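Local coordinates for chemotaxis protein CheX (Vibrio vulnificus, PDB 6VPW) that probably dephosphorylates the phosphorylated response regulator CheY in bacterial chemotaxis signalling, at residues A[67-72]-A[81-86]. Residues are numbered along the deposited sequence; the frame is centred on the assembly and turned at random.
Sequences LALEIM and NGLNEE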
ATOM      1  N   LEU A  67      13.537 -14.803   2.911  1.00 34.12           N
ATOM      2  CA  LEU A  67      12.419 -15.303   3.753  1.00 31.80           C
ATOM      3  C   LEU A  67      11.190 -15.588   2.884  1.00 31.03           C
ATOM      4  O   LEU A  67      10.573 -16.666   3.046  1.00 32.77           O
ATOM      5  CB  LEU A  67      12.127 -14.256   4.829  1.00 31.85           C
ATOM      6  CG  LEU A  67      10.920 -14.544   5.717  1.00 30.47           C
ATOM      7  CD1 LEU A  67      11.005 -15.940   6.305  1.00 30.84           C
ATOM      8  CD2 LEU A  67      10.806 -13.502   6.809  1.00 30.17           C
ATOM      9  N   ALA A  68      10.843 -14.649   2.007  1.00 31.83           N
ATOM     10  CA  ALA A  68       9.730 -14.847   1.056  1.00 31.31           C
ATOM     11  C   ALA A  68       9.957 -16.135   0.246  1.00 32.58           C
ATOM     12  O   ALA A  68       8.998 -16.928   0.105  1.00 34.30           O
ATOM     13  CB  ALA A  68       9.628 -13.635   0.154  1.00 32.61           C
ATOM     14  N   LEU A  69      11.165 -16.334  -0.292  1.00 34.82           N
ATOM     15  CA  LEU A  69      11.442 -17.557  -1.090  1.00 38.47           C
ATOM     16  C   LEU A  69      11.325 -18.793  -0.187  1.00 37.14           C
ATOM     17  O   LEU A  69      10.793 -19.813  -0.668  1.00 39.14           O
ATOM     18  CB  LEU A  69      12.823 -17.455  -1.751  1.00 41.73           C
ATOM     19  CG  LEU A  69      12.965 -16.395  -2.847  1.00 44.20           C
ATOM     20  CD1 LEU A  69      14.392 -16.341  -3.380  1.00 47.22           C
ATOM     21  CD2 LEU A  69      12.000 -16.653  -3.988  1.00 46.58           C
ATOM     22  N   GLU A  70      11.748 -18.699   1.081  1.00 38.37           N
ATOM     23  CA  GLU A  70      11.653 -19.876   1.990  1.00 38.84           C
ATOM     24  C   GLU A  70      10.178 -20.196   2.247  1.00 36.12           C
ATOM     25  O   GLU A  70       9.812 -21.381   2.188  1.00 38.47           O
ATOM     26  CB  GLU A  70      12.400 -19.635   3.302  1.00 41.93           C
ATOM     27  CG  GLU A  70      12.668 -20.905   4.094  1.00 42.80           C
ATOM     28  CD  GLU A  70      13.715 -21.830   3.497  1.00 44.42           C
ATOM     29  OE1 GLU A  70      14.475 -21.388   2.597  1.00 43.81           O
ATOM     30  OE2 GLU A  70      13.748 -22.998   3.905  1.00 51.05           O
ATOM     31  N   ILE A  71       9.359 -19.179   2.515  1.00 34.97           N
ATOM     32  CA  ILE A  71       7.897 -19.390   2.726  1.00 34.22           C
ATOM     33  C   ILE A  71       7.308 -20.066   1.480  1.00 36.78           C
ATOM     34  O   ILE A  71       6.598 -21.091   1.645  1.00 36.58           O
ATOM     35  CB  ILE A  71       7.209 -18.050   3.076  1.00 33.23           C
ATOM     36  CG1 ILE A  71       7.705 -17.524   4.424  1.00 31.40           C
ATOM     37  CG2 ILE A  71       5.692 -18.169   3.049  1.00 33.57           C
ATOM     38  CD1 ILE A  71       7.296 -16.099   4.722  1.00 30.49           C
ATOM     39  N   MET A  72       7.612 -19.530   0.290  1.00 39.65           N
ATOM     40  CA  MET A  72       7.103 -20.055  -1.009  1.00 43.37           C
ATOM     41  C   MET A  72       7.524 -21.517  -1.190  1.00 44.97           C
ATOM     42  O   MET A  72       6.677 -22.323  -1.616  1.00 44.27           O
ATOM     43  CB  MET A  72       7.663 -19.250  -2.186  1.00 51.46           C
ATOM     44  CG  MET A  72       7.001 -17.907  -2.366  1.00 56.06           C
ATOM     45  SD  MET A  72       5.325 -18.075  -3.020  1.00 73.18           S
ATOM     46  CE  MET A  72       5.669 -18.718  -4.657  1.00 69.89           C
ATOM     47  N   ASN A  81      12.126 -19.126  -8.798  1.00 73.69           N
ATOM     48  CA  ASN A  81      13.394 -18.507  -9.278  1.00 82.97           C
ATOM     49  C   ASN A  81      13.724 -17.200  -8.535  1.00 83.19           C
ATOM     50  O   ASN A  81      14.752 -17.162  -7.826  1.00 89.33           O
ATOM     51  CB  ASN A  81      13.355 -18.252 -10.791  1.00 86.76           C
ATOM     52  CG  ASN A  81      14.684 -17.812 -11.371  1.00 90.15           C
ATOM     53  OD1 ASN A  81      15.702 -17.800 -10.681  1.00 92.05           O
ATOM     54  ND2 ASN A  81      14.691 -17.464 -12.647  1.00 92.59           N
ATOM     55  N   GLY A  82      12.873 -16.181  -8.680  1.00 75.59           N
ATOM     56  CA  GLY A  82      12.978 -14.925  -7.910  1.00 66.92           C
ATOM     57  C   GLY A  82      11.613 -14.536  -7.373  1.00 62.44           C
ATOM     58  O   GLY A  82      10.796 -15.459  -7.160  1.00 55.40           O
ATOM     59  N   LEU A  83      11.374 -13.234  -7.178  1.00 60.59           N
ATOM     60  CA  LEU A  83      10.063 -12.708  -6.697  1.00 63.21           C
ATOM     61  C   LEU A  83       9.090 -12.586  -7.881  1.00 61.97           C
ATOM     62  O   LEU A  83       8.649 -11.455  -8.176  1.00 64.56           O
ATOM     63  CB  LEU A  83      10.303 -11.354  -6.020  1.00 60.84           C
ATOM     64  CG  LEU A  83      11.264 -11.385  -4.832  1.00 61.30           C
ATOM     65  CD1 LEU A  83      11.475  -9.992  -4.261  1.00 59.47           C
ATOM     66  CD2 LEU A  83      10.760 -12.335  -3.758  1.00 57.77           C
ATOM     67  N   ASN A  84       8.732 -13.721  -8.495  1.00 61.48           N
ATOM     68  CA  ASN A  84       7.852 -13.747  -9.698  1.00 60.82           C
ATOM     69  C   ASN A  84       6.389 -13.448  -9.312  1.00 60.87           C
ATOM     70  O   ASN A  84       6.096 -13.254  -8.098  1.00 46.70           O
ATOM     71  CB  ASN A  84       7.999 -15.071 -10.458  1.00 63.26           C
ATOM     72  CG  ASN A  84       7.601 -16.284  -9.641  1.00 62.67           C
ATOM     73  OD1 ASN A  84       6.728 -16.201  -8.779  1.00 57.48           O
ATOM     74  ND2 ASN A  84       8.231 -17.416  -9.908  1.00 58.35           N
ATOM     75  N   GLU A  85       5.501 -13.398 -10.313  1.00 58.24           N
ATOM     76  CA  GLU A  85       4.063 -13.115 -10.044  1.00 63.50           C
ATOM     77  C   GLU A  85       3.523 -14.135  -9.035  1.00 59.21           C
ATOM     78  O   GLU A  85       2.631 -13.762  -8.246  1.00 49.23           O
ATOM     79  CB  GLU A  85       3.226 -13.116 -11.326  1.00 68.98           C
ATOM     80  CG  GLU A  85       3.364 -11.841 -12.137  1.00 75.82           C
ATOM     81  CD  GLU A  85       2.342 -11.693 -13.254  1.00 85.10           C
ATOM     82  OE1 GLU A  85       2.040 -10.540 -13.623  1.00 87.69           O
ATOM     83  OE2 GLU A  85       1.850 -12.728 -13.753  1.00 89.73           O
ATOM     84  N   GLU A  86       4.060 -15.358  -9.043  1.00 55.49           N
ATOM     85  CA  GLU A  86       3.578 -16.395  -8.091  1.00 54.78           C
ATOM     86  C   GLU A  86       3.944 -15.971  -6.657  1.00 47.30           C
ATOM     87  O   GLU A  86       3.126 -16.190  -5.762  1.00 42.71           O
ATOM     88  CB  GLU A  86       4.159 -17.757  -8.473  1.00 61.10           C
ATOM     89  CG  GLU A  86       3.408 -18.934  -7.886  1.00 64.08           C
ATOM     90  CD  GLU A  86       3.904 -20.280  -8.390  1.00 68.66           C
ATOM     91  OE1 GLU A  86       4.838 -20.290  -9.221  1.00 70.39           O
ATOM     92  OE2 GLU A  86       3.355 -21.312  -7.957  1.00 71.64           O
TER
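A68, L69 and M72, on one flank of helix 65-76, pack against the connection that leads into helix 85-107, a helix-loop-helix unit within the CheX domain, and illustrate how a helix can meet the lead-in and start of the next one through van der Waals contacts. These contacts fall into two groups. At the loop end, the A68 methyl CB and the L69 branch CD2 both approach L83 CD2, at 4.3 Å for A68 CB, while L69 CD2 also lies 3.6 Å from the carbonyl oxygen G82 O. L83 is the centre of an inverse gamma turn, marked by a weak bond from N84 N to G82 O, and E65 touches its side chain as well. At the helix start, M72 is bent at chi2 (-72°) and chi3 (-67°), and its terminal methyl CE lies 3.8 Å from E86 O in the first turn of helix 85-107, where V87 and M90 also meet this side chain. The polar side-chain bonding at this joint belongs to the start of helix 85-107: N84 is its N-cap, and its OD1 accepts a weak bond from E86 N and another from V87 N. E86, its chain extended beyond CG, meets M72 through its aliphatic part, CG standing 3.9 Å from M72 CE.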